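Local coordinates for IPT/TIG domain-containing protein (Bacteroides thetaiotaomicron, PDB 3TC9) that is of unknown function but, with an immunoglobulin-like IPT/TIG domain joined to a six-bladed beta-propeller, probably acts as an auxiliary nutrient-binding protein, at residues P25-L30 against K100-K105; G53-K58 against P72-D77; S269-H274 against I286-Q291; H292-S297 against A329-P334. All blocks are in the same frame, centred on the assembly; numbering follows the deposited sequence. Where two conformers were deposited one is given.

Contact 1 (P25-L30 against K100-K105); sequences PKEGGL and KFVYQK. With EDO (1,2-ethanediol), chain S.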
# COMPACT_ATOMS: atom_id res chain seq x y z
N PRO B 25 -22.39 19.91 2.64
CA PRO B 25 -22.27 18.52 3.09
C PRO B 25 -21.31 18.43 4.28
O PRO B 25 -20.48 19.34 4.48
CB PRO B 25 -21.74 17.79 1.86
CG PRO B 25 -20.92 18.83 1.14
CD PRO B 25 -21.60 20.16 1.42
N LYS B 26 -21.44 17.33 5.06
CA LYS B 26 -20.62 17.09 6.25
C LYS B 26 -19.19 16.66 5.86
O LYS B 26 -18.26 16.78 6.65
CB LYS B 26 -21.27 16.04 7.17
CG LYS B 26 -22.59 16.49 7.85
CD LYS B 26 -22.36 17.32 9.12
CE LYS B 26 -23.62 18.02 9.56
NZ LYS B 26 -23.30 19.26 10.32
N GLU B 27 -19.04 16.21 4.62
CA GLU B 27 -17.83 15.65 4.03
C GLU B 27 -17.57 16.23 2.64
O GLU B 27 -18.51 16.57 1.91
CB GLU B 27 -18.02 14.13 3.91
CG GLU B 27 -16.76 13.32 4.16
CD GLU B 27 -17.01 11.93 4.72
OE1 GLU B 27 -16.91 10.95 3.94
OE2 GLU B 27 -17.31 11.81 5.93
N GLY B 28 -16.29 16.29 2.27
CA GLY B 28 -15.82 16.78 0.98
C GLY B 28 -14.34 17.08 1.03
O GLY B 28 -13.61 16.50 1.83
N GLY B 29 -13.90 18.00 0.21
CA GLY B 29 -12.52 18.44 0.14
C GLY B 29 -12.43 19.81 -0.48
O GLY B 29 -13.38 20.61 -0.41
N LEU B 30 -11.28 20.08 -1.12
CA LEU B 30 -10.97 21.33 -1.80
C LEU B 30 -12.05 21.65 -2.84
O LEU B 30 -12.40 20.80 -3.64
CB LEU B 30 -9.56 21.16 -2.44
CG LEU B 30 -8.98 22.18 -3.43
CD1 LEU B 30 -9.10 23.59 -2.93
CD2 LEU B 30 -7.53 21.88 -3.65
N LYS B 100 -17.11 19.48 13.15
CA LYS B 100 -16.02 19.71 12.22
C LYS B 100 -16.38 19.12 10.86
O LYS B 100 -17.04 18.08 10.80
CB LYS B 100 -14.72 19.07 12.74
CG LYS B 100 -14.12 19.77 13.95
CD LYS B 100 -12.81 19.07 14.35
CE LYS B 100 -12.13 19.74 15.53
NZ LYS B 100 -11.15 20.79 15.12
N PHE B 101 -15.96 19.79 9.77
CA PHE B 101 -16.14 19.30 8.39
C PHE B 101 -15.09 18.19 8.13
O PHE B 101 -13.94 18.32 8.57
CB PHE B 101 -15.99 20.48 7.41
CG PHE B 101 -15.91 20.12 5.95
CD1 PHE B 101 -17.06 19.86 5.21
CD2 PHE B 101 -14.68 20.03 5.30
CE1 PHE B 101 -16.98 19.52 3.85
CE2 PHE B 101 -14.60 19.71 3.95
CZ PHE B 101 -15.74 19.47 3.24
N VAL B 102 -15.47 17.11 7.43
CA VAL B 102 -14.55 15.99 7.18
C VAL B 102 -13.90 16.17 5.81
O VAL B 102 -14.55 16.06 4.77
CB VAL B 102 -15.23 14.60 7.41
CG1 VAL B 102 -14.23 13.45 7.22
CG2 VAL B 102 -15.82 14.54 8.82
N TYR B 103 -12.62 16.53 5.83
CA TYR B 103 -11.84 16.83 4.64
C TYR B 103 -11.14 15.57 4.13
O TYR B 103 -10.45 14.84 4.87
CB TYR B 103 -10.79 17.93 4.94
CG TYR B 103 -10.22 18.67 3.75
CD1 TYR B 103 -9.22 18.11 2.96
CD2 TYR B 103 -10.61 19.99 3.48
CE1 TYR B 103 -8.68 18.80 1.88
CE2 TYR B 103 -10.05 20.70 2.43
CZ TYR B 103 -9.09 20.11 1.63
OH TYR B 103 -8.52 20.83 0.61
N GLN B 104 -11.31 15.35 2.85
CA GLN B 104 -10.70 14.27 2.11
C GLN B 104 -9.70 14.90 1.13
O GLN B 104 -10.12 15.62 0.22
CB GLN B 104 -11.78 13.41 1.41
CG GLN B 104 -11.27 12.40 0.36
CD GLN B 104 -10.47 11.22 0.90
OE1 GLN B 104 -10.90 10.49 1.81
NE2 GLN B 104 -9.30 11.00 0.32
N LYS B 105 -8.39 14.66 1.33
CA LYS B 105 -7.35 15.15 0.44
C LYS B 105 -7.38 14.43 -0.93
O LYS B 105 -7.75 13.25 -1.04
CB LYS B 105 -5.95 14.95 1.05
CG LYS B 105 -5.60 15.74 2.28
CD LYS B 105 -4.22 15.31 2.78
CE LYS B 105 -3.74 16.02 4.03
NZ LYS B 105 -4.52 15.60 5.23
C1 EDO S . -23.04 14.69 3.18
O1 EDO S . -21.76 14.07 3.43
C2 EDO S . -23.79 14.98 4.49
O2 EDO S . -24.46 16.25 4.44
O HOH W 1 -9.57 17.77 -1.40
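Phe101 and Tyr103 both send their rings across to the 25-30 backbone, but they arrive differently. Phe101 sets CG anti to its own N (chi1 170°), which carries the ring in among the peptides, with CZ 3.4 Å from Gly28 N. Pro25 O meets the same ring at its edge and in its plane, 3.5 Å from Phe101 CD1. Tyr103 instead offers a face: Gly29 CA sits over the centre of the ring, a CH-pi contact of 4.0 Å to the centroid, only 6° off the normal. Gly29 CA also lies 3.7 Å from Gln104 O. Farther out, Tyr103 OH comes to 3.2 Å from Leu30 CB, while its hydrogen bond goes to Glu429. The backbones make a short parallel pairing, strand 102-103 lying along the end of strand 19-28 at one border of the IPT/TIG sheet. Val102 N bonds to Lys26 O, Gly28 N to Val102 O and Gln104 N to Gly28 O. On the sheet face away from Tyr103, Glu27 and Val102 run side by side and point the same way, with Glu27 OE2 3.7 Å from Val102 CG1. Past the paired strands a water accepts from Leu30 N and donates to Gln104 O. Gln104 NE2 donates to Lys105 O, which lies somewhat out of the amide plane, and also to Lys346 O of the second subunit.

Contact 2 (G53-K58 against P72-D77); sequences GGQDSK and PAKAYD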
# COMPACT_ATOMS: atom_id res chain seq x y z
N GLY B 53 -10.79 25.18 9.05
CA GLY B 53 -9.47 24.61 9.35
C GLY B 53 -8.34 25.63 9.39
O GLY B 53 -7.23 25.33 8.94
N GLY B 54 -8.64 26.85 9.87
CA GLY B 54 -7.68 27.95 9.96
C GLY B 54 -7.43 28.71 8.66
O GLY B 54 -6.64 29.66 8.64
N GLN B 55 -8.15 28.35 7.59
CA GLN B 55 -8.01 28.94 6.28
C GLN B 55 -9.25 29.72 5.87
O GLN B 55 -10.36 29.24 6.10
CB GLN B 55 -7.76 27.83 5.22
CG GLN B 55 -6.57 26.91 5.47
CD GLN B 55 -5.24 27.61 5.45
OE1 GLN B 55 -4.85 28.24 4.46
NE2 GLN B 55 -4.48 27.42 6.50
N ASP B 56 -9.05 30.87 5.18
CA ASP B 56 -10.13 31.71 4.67
C ASP B 56 -10.91 31.00 3.58
O ASP B 56 -10.34 30.51 2.61
CB ASP B 56 -9.62 33.07 4.15
CG ASP B 56 -10.77 34.04 3.85
OD1 ASP B 56 -11.50 34.44 4.83
OD2 ASP B 56 -10.98 34.38 2.66
N SER B 57 -12.23 30.96 3.75
CA SER B 57 -13.22 30.33 2.88
C SER B 57 -14.06 31.44 2.24
O SER B 57 -14.71 32.19 2.97
CB SER B 57 -14.08 29.38 3.71
OG SER B 57 -15.11 28.78 2.95
N LYS B 58 -14.02 31.57 0.90
CA LYS B 58 -14.75 32.63 0.18
C LYS B 58 -16.27 32.39 0.23
O LYS B 58 -16.75 31.31 -0.14
CB LYS B 58 -14.26 32.73 -1.26
CG LYS B 58 -12.73 32.94 -1.41
CD LYS B 58 -12.42 34.09 -2.36
CE LYS B 58 -10.94 34.24 -2.64
NZ LYS B 58 -10.72 35.14 -3.82
N PRO B 72 -11.71 25.90 1.18
CA PRO B 72 -10.41 26.19 0.54
C PRO B 72 -9.41 25.03 0.70
O PRO B 72 -9.67 24.08 1.45
CB PRO B 72 -9.92 27.42 1.34
CG PRO B 72 -10.44 27.14 2.74
CD PRO B 72 -11.79 26.47 2.55
N ALA B 73 -8.23 25.17 0.06
CA ALA B 73 -7.11 24.25 0.23
C ALA B 73 -6.55 24.38 1.64
O ALA B 73 -6.56 25.49 2.17
CB ALA B 73 -6.03 24.58 -0.79
N LYS B 74 -6.04 23.27 2.23
CA LYS B 74 -5.38 23.19 3.53
C LYS B 74 -6.36 23.34 4.72
O LYS B 74 -5.92 23.58 5.86
CB LYS B 74 -4.24 24.22 3.62
CG LYS B 74 -3.18 24.05 2.55
CD LYS B 74 -2.31 25.29 2.42
CE LYS B 74 -1.03 25.02 1.65
NZ LYS B 74 -1.24 24.89 0.17
N ALA B 75 -7.67 23.13 4.49
CA ALA B 75 -8.71 23.24 5.52
C ALA B 75 -8.89 21.90 6.27
O ALA B 75 -9.99 21.64 6.77
CB ALA B 75 -10.02 23.67 4.86
N TYR B 76 -7.80 21.11 6.41
CA TYR B 76 -7.73 19.74 6.94
C TYR B 76 -8.45 19.52 8.27
O TYR B 76 -9.16 18.52 8.38
CB TYR B 76 -6.26 19.23 7.04
CG TYR B 76 -5.43 19.43 5.78
CD1 TYR B 76 -5.98 19.25 4.51
CD2 TYR B 76 -4.08 19.77 5.85
CE1 TYR B 76 -5.24 19.49 3.36
CE2 TYR B 76 -3.33 20.02 4.70
CZ TYR B 76 -3.91 19.85 3.45
OH TYR B 76 -3.19 20.09 2.31
N ASP B 77 -8.30 20.43 9.27
CA ASP B 77 -8.96 20.30 10.58
C ASP B 77 -10.49 20.35 10.51
O ASP B 77 -11.16 19.82 11.40
CB ASP B 77 -8.47 21.39 11.57
CG ASP B 77 -6.96 21.43 11.77
OD1 ASP B 77 -6.33 20.34 11.74
OD2 ASP B 77 -6.42 22.54 11.98
O HOH W 2 -6.09 22.83 9.00
O HOH W 3 -6.20 28.01 1.97
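Gln55 lies against the turn that starts at Pro72, and its atoms meet that turn one after another. CB touches the proline ring, 3.7 Å from Pro72 CG. Because CG is anti to the carbonyl carbon (chi1 -56°) and the chain bends again at chi2 (-63°), the side chain folds along the turn: Gln55 CG comes to 3.4 Å from Lys74 O, with Ala73 O close by. Gln55 CD then packs at 4.0 Å from Lys74 CB, the two side chains crossing at a slant. At the tip, Gln55 OE1 accepts from a water 2.8 Å away, and that water also donates to Ala73 O. Cut back to alanine, Gln55 would lose its amide, and the water at Ala73 O would probably be left without that partner, with the Lys74 side of the turn uncovered. The turn itself is type II, from Pro72 to Ala75, with Lys74 at the positive-phi position. Beyond Gln55 the proline ring goes on along the strand, Pro72 CB lying 3.4 Å from Asp56 O and CD facing Ser57 CB. No direct hydrogen bond joins the two segments. At the other end a second water takes over, donating to Gly53 O and Lys74 O and accepting from Asp77 N, where Gly53 CA packs on Asp77 CB. In the IPT/TIG sheet, strand 55-62 runs between strands 48-52 and 66-70; the 72-77 loop leaves strand 66-70 for strand 80-85, lays Ala75 on Ile52 of strand 48-52, and starts just past Val70, whose O holds Ser57 OG.

Contact 3 (S269-H274 against I286-Q291); sequences SGWEFH and IVVVNQ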
# COMPACT_ATOMS: atom_id res chain seq x y z
N SER B 269 10.50 -0.89 -41.35
CA SER B 269 11.60 0.07 -41.33
C SER B 269 11.18 1.37 -40.64
O SER B 269 10.01 1.73 -40.69
CB SER B 269 12.09 0.36 -42.75
OG SER B 269 11.10 0.23 -43.77
N GLY B 270 12.14 2.03 -39.99
CA GLY B 270 11.93 3.29 -39.29
C GLY B 270 11.03 3.15 -38.08
O GLY B 270 10.00 3.81 -37.99
N TRP B 271 11.40 2.24 -37.17
CA TRP B 271 10.67 1.93 -35.94
C TRP B 271 11.44 2.49 -34.73
O TRP B 271 12.47 1.95 -34.33
CB TRP B 271 10.44 0.41 -35.81
CG TRP B 271 9.01 -0.02 -35.74
CD1 TRP B 271 8.42 -0.72 -34.73
CD2 TRP B 271 8.00 0.16 -36.74
NE1 TRP B 271 7.11 -0.99 -35.04
CE2 TRP B 271 6.82 -0.45 -36.27
CE3 TRP B 271 7.97 0.78 -38.01
CZ2 TRP B 271 5.63 -0.47 -37.01
CZ3 TRP B 271 6.79 0.77 -38.75
CH2 TRP B 271 5.64 0.15 -38.25
N GLU B 272 10.96 3.63 -34.22
CA GLU B 272 11.53 4.33 -33.08
C GLU B 272 10.89 3.81 -31.81
O GLU B 272 9.70 4.02 -31.61
CB GLU B 272 11.33 5.85 -33.23
CG GLU B 272 11.88 6.67 -32.07
CD GLU B 272 11.61 8.17 -32.09
OE1 GLU B 272 10.76 8.61 -32.90
OE2 GLU B 272 12.23 8.89 -31.29
N PHE B 273 11.67 3.08 -30.98
CA PHE B 273 11.09 2.53 -29.75
C PHE B 273 12.08 2.36 -28.59
O PHE B 273 13.29 2.28 -28.81
CB PHE B 273 10.40 1.16 -30.03
CG PHE B 273 11.28 0.04 -30.52
CD1 PHE B 273 11.90 -0.83 -29.62
CD2 PHE B 273 11.46 -0.18 -31.89
CE1 PHE B 273 12.71 -1.89 -30.08
CE2 PHE B 273 12.28 -1.23 -32.35
CZ PHE B 273 12.89 -2.08 -31.44
N HIS B 274 11.51 2.30 -27.35
CA HIS B 274 12.30 1.99 -26.18
C HIS B 274 11.70 0.73 -25.53
O HIS B 274 10.58 0.31 -25.86
CB HIS B 274 12.46 3.18 -25.21
CG HIS B 274 11.18 3.77 -24.71
ND1 HIS B 274 10.52 3.22 -23.62
CD2 HIS B 274 10.50 4.85 -25.14
CE1 HIS B 274 9.45 3.98 -23.44
NE2 HIS B 274 9.39 4.96 -24.33
N ILE B 286 7.37 -2.63 -25.05
CA ILE B 286 8.09 -2.06 -26.17
C ILE B 286 7.20 -0.90 -26.64
O ILE B 286 6.10 -1.13 -27.15
CB ILE B 286 8.43 -3.13 -27.24
CG1 ILE B 286 9.40 -4.19 -26.64
CG2 ILE B 286 9.02 -2.47 -28.50
CD1 ILE B 286 9.81 -5.34 -27.54
N VAL B 287 7.63 0.34 -26.33
CA VAL B 287 6.87 1.55 -26.58
C VAL B 287 7.33 2.14 -27.88
O VAL B 287 8.46 2.67 -27.95
CB VAL B 287 7.02 2.53 -25.39
CG1 VAL B 287 6.31 3.87 -25.63
CG2 VAL B 287 6.56 1.88 -24.08
N VAL B 288 6.44 2.06 -28.92
CA VAL B 288 6.76 2.57 -30.26
C VAL B 288 6.32 4.04 -30.39
O VAL B 288 5.16 4.36 -30.68
CB VAL B 288 6.26 1.71 -31.43
CG1 VAL B 288 7.01 2.08 -32.71
CG2 VAL B 288 6.46 0.23 -31.12
N VAL B 289 7.29 4.92 -30.14
CA VAL B 289 7.18 6.39 -30.13
C VAL B 289 6.59 6.93 -31.45
O VAL B 289 5.68 7.76 -31.40
CB VAL B 289 8.56 7.02 -29.83
CG1 VAL B 289 8.46 8.55 -29.68
CG2 VAL B 289 9.18 6.41 -28.58
N ASN B 290 7.10 6.48 -32.61
CA ASN B 290 6.65 7.06 -33.87
C ASN B 290 5.54 6.24 -34.57
O ASN B 290 5.18 6.58 -35.70
CB ASN B 290 7.85 7.24 -34.81
CG ASN B 290 8.46 5.96 -35.30
OD1 ASN B 290 8.35 4.89 -34.67
ND2 ASN B 290 9.09 6.02 -36.46
N GLN B 291 4.98 5.21 -33.89
CA GLN B 291 3.93 4.36 -34.49
C GLN B 291 2.69 4.24 -33.58
O GLN B 291 1.68 3.67 -33.98
CB GLN B 291 4.49 2.98 -34.88
CG GLN B 291 5.60 3.02 -35.94
CD GLN B 291 5.17 3.59 -37.29
OE1 GLN B 291 4.00 3.54 -37.69
NE2 GLN B 291 6.11 4.13 -38.03
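Asn290 reaches Glu272 because it places CG between its own backbone N and carbonyl carbon (chi1 68°), which turns the amide back along segment 269-274 to bridge it twice. Asn290 ND2 donates to Gly270 O at 2.8 Å, the oxygen lying in the amide plane. Asn290 OD1 accepts from Glu272 N at 2.9 Å, the N-H coming from above the carbonyl plane and not along a lone pair. Both OD1 and ND2 of the amide are thus used, which fixes its rotation. His274 has the same first torsion (chi1 57°) in the modelled one of its two conformers; there the ring packs on Val287, whose CB stands over one face, offset toward the rim and 3.4 Å from His274 CE1, and NE2 of the ring donates to Arg335 O. Gln291 takes the indole of Trp271 from one face: the amide lies nearly parallel to the ring, 6° apart, and Gln291 CG sits 3.5 Å from the centroid of the six-membered ring. Val288 CG1 covers the five-membered ring, 3.7 Å from Trp271 CD1. Glu272 lays its aliphatic part against Val289 and carries its carboxylate to a salt bridge with Arg182. Phe273 and Ile286 run side by side, Phe273 CD1 to Ile286 CG2 3.5 Å. Along the backbone, His274 and Val287 form a hydrogen-bonded antiparallel pair and Phe273 with Val288 a non-hydrogen-bonded one. This is the beta hairpin of strands 273-277 and 283-288, the first two strands of a four-stranded antiparallel blade of the six-bladed propeller.

Contact 4 (H292-S297 against A329-P334); sequences HYILRS and ARMHAP. With EDO (1,2-ethanediol), chain R; EDO (1,2-ethanediol), chain V; EDO (1,2-ethanediol), chain T.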
# COMPACT_ATOMS: atom_id res chain seq x y z
N HIS B 292 2.76 4.87 -32.41
CA HIS B 292 1.70 5.11 -31.42
C HIS B 292 1.01 3.85 -30.90
O HIS B 292 -0.22 3.79 -30.82
CB HIS B 292 0.69 6.09 -32.03
CG HIS B 292 1.39 7.12 -32.85
ND1 HIS B 292 2.18 8.08 -32.25
CD2 HIS B 292 1.53 7.20 -34.19
CE1 HIS B 292 2.72 8.77 -33.25
NE2 HIS B 292 2.37 8.27 -34.43
N TYR B 293 1.82 2.87 -30.48
CA TYR B 293 1.31 1.63 -29.92
C TYR B 293 2.36 1.00 -29.03
O TYR B 293 3.54 1.39 -29.04
CB TYR B 293 0.80 0.66 -31.02
CG TYR B 293 1.85 -0.09 -31.80
CD1 TYR B 293 2.77 0.59 -32.61
CD2 TYR B 293 1.87 -1.48 -31.83
CE1 TYR B 293 3.72 -0.10 -33.36
CE2 TYR B 293 2.81 -2.18 -32.58
CZ TYR B 293 3.75 -1.49 -33.33
OH TYR B 293 4.68 -2.17 -34.08
N ILE B 294 1.92 0.05 -28.21
CA ILE B 294 2.79 -0.65 -27.27
C ILE B 294 2.67 -2.16 -27.47
O ILE B 294 1.58 -2.70 -27.71
CB ILE B 294 2.48 -0.20 -25.80
CG1 ILE B 294 2.61 1.35 -25.63
CG2 ILE B 294 3.33 -0.96 -24.76
CD1 ILE B 294 2.02 1.93 -24.33
N LEU B 295 3.80 -2.85 -27.35
CA LEU B 295 3.85 -4.31 -27.42
C LEU B 295 4.37 -4.87 -26.12
O LEU B 295 5.04 -4.15 -25.37
CB LEU B 295 4.75 -4.78 -28.58
CG LEU B 295 4.44 -4.23 -29.97
CD1 LEU B 295 5.40 -3.16 -30.32
CD2 LEU B 295 4.51 -5.33 -31.02
N ARG B 296 4.10 -6.13 -25.85
CA ARG B 296 4.65 -6.82 -24.69
C ARG B 296 5.57 -7.93 -25.19
O ARG B 296 5.20 -8.65 -26.12
CB ARG B 296 3.56 -7.40 -23.79
CG ARG B 296 4.09 -8.22 -22.64
CD ARG B 296 2.99 -8.56 -21.69
NE ARG B 296 3.34 -9.72 -20.90
CZ ARG B 296 2.79 -10.01 -19.73
NH1 ARG B 296 1.85 -9.23 -19.22
NH2 ARG B 296 3.17 -11.09 -19.07
N SER B 297 6.76 -8.03 -24.60
CA SER B 297 7.73 -9.08 -24.94
C SER B 297 8.01 -9.88 -23.68
O SER B 297 8.59 -9.36 -22.72
CB SER B 297 9.00 -8.48 -25.53
OG SER B 297 9.99 -9.48 -25.66
N ALA B 329 -7.70 1.53 -27.87
CA ALA B 329 -7.05 2.70 -27.27
C ALA B 329 -6.12 3.35 -28.29
O ALA B 329 -5.62 2.67 -29.18
CB ALA B 329 -6.26 2.30 -26.04
N ARG B 330 -5.95 4.67 -28.20
CA ARG B 330 -5.10 5.43 -29.12
C ARG B 330 -4.23 6.37 -28.37
O ARG B 330 -4.64 6.96 -27.37
CB ARG B 330 -5.91 6.23 -30.16
CG ARG B 330 -6.85 5.41 -31.03
CD ARG B 330 -6.13 4.55 -32.03
NE ARG B 330 -6.73 3.22 -32.18
CZ ARG B 330 -7.76 2.96 -32.97
NH1 ARG B 330 -8.39 3.95 -33.60
NH2 ARG B 330 -8.20 1.71 -33.11
N MSE B 331 -3.02 6.57 -28.89
CA MSE B 331 -2.07 7.49 -28.31
C MSE B 331 -1.36 8.27 -29.42
O MSE B 331 -1.58 8.02 -30.61
CB MSE B 331 -1.09 6.75 -27.39
CG MSE B 331 -0.15 5.81 -28.10
SE MSE B 331 0.27 4.34 -26.93
CE MSE B 331 -1.64 3.58 -26.62
N HIS B 332 -0.57 9.24 -29.03
CA HIS B 332 0.14 10.07 -29.96
C HIS B 332 1.49 10.43 -29.35
O HIS B 332 1.59 11.33 -28.50
CB HIS B 332 -0.70 11.31 -30.30
CG HIS B 332 -0.16 12.10 -31.46
ND1 HIS B 332 -0.83 13.22 -31.93
CD2 HIS B 332 0.98 11.95 -32.17
CE1 HIS B 332 -0.07 13.71 -32.90
NE2 HIS B 332 1.03 12.98 -33.07
N ALA B 333 2.52 9.72 -29.82
CA ALA B 333 3.94 9.81 -29.45
C ALA B 333 4.15 9.40 -27.97
O ALA B 333 4.51 10.26 -27.16
CB ALA B 333 4.50 11.22 -29.72
N PRO B 334 3.93 8.13 -27.58
CA PRO B 334 4.18 7.77 -26.17
C PRO B 334 5.68 7.84 -25.87
O PRO B 334 6.50 7.52 -26.74
CB PRO B 334 3.64 6.35 -26.07
CG PRO B 334 3.76 5.79 -27.46
CD PRO B 334 3.50 6.95 -28.37
C1 EDO R . 4.62 13.12 -34.33
O1 EDO R . 4.13 11.89 -33.80
C2 EDO R . 3.84 13.42 -35.60
O2 EDO R . 2.48 13.72 -35.26
C1 EDO V . -4.02 14.13 -31.65
O1 EDO V . -3.45 12.97 -31.01
C2 EDO V . -5.54 14.03 -31.65
O2 EDO V . -5.98 13.23 -32.76
C1 EDO T . 3.86 -10.24 -14.13
O1 EDO T . 4.89 -10.37 -13.13
C2 EDO T . 3.94 -11.39 -15.13
O2 EDO T . 2.75 -11.41 -15.93
O HOH W 4 -2.78 4.60 -31.35
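The imidazole of His292 meets Ala333 at its edge and His332 at a face. Ala333 N donates to His292 ND1 at 3.0 Å, close to the ring plane, and a 1,2-ethanediol, probably from the crystallisation liquor, also lies near the edge. His332 turns its own edge toward the face of His292 in an offset edge-to-face pair, centroids 5.3 Å apart and planes at 88°. Ethanediols grip both ring nitrogens of His332: ND1 of His332 donates to a second ethanediol, and NE2 shares a 2.7 Å hydrogen bond with O2 of the one beside His292. Met331 O stands 3.3 Å from His292 CB, and Pro334 CD packs on His292 CA at 4.0 Å. Here two propeller blades meet: His292 leads into strand 293-300 of one blade, and 329-334 is the loop feeding strand 334-341, the first long strand of the next. Without the imidazole, as with an alanine at His292, Ala333 N would probably lose its acceptor and the His332 ring the face it leans on. Met331, present as selenomethionine, puts CG between its backbone N and carbonyl carbon (chi1 68°), and Met331 CG lies 3.4 Å from His292 O. From there the bent chain carries Met331 SE to 4.0 Å from Ile294 CD1, the two side chains crossing at about a right angle, with Phe356 of strand 352-358 touching both. A water links the two backbones, donating to His292 O at 2.7 Å and accepting from Met331 N.

Contacts 1 and 2 belong to the IPT/TIG domain, contacts 3 and 4 to the propeller, with centres about 39 to 48 Å apart between the two groups. Contact 1 lies at the surface, where strand pairing meets the second subunit; contact 2 is partly buried and relies on water in place of direct hydrogen bonds. They touch where Tyr103 and Leu30 pack on 72-73. Contacts 3 and 4 are buried and share a blade: strand 283-288 pairs with strand 293-300, and Trp271 NE1 bonds to Tyr293 OH. Contact 3 joins strands within that blade by backbone and amide bonds, whereas contact 4 joins it to the next through histidines and a selenomethionine.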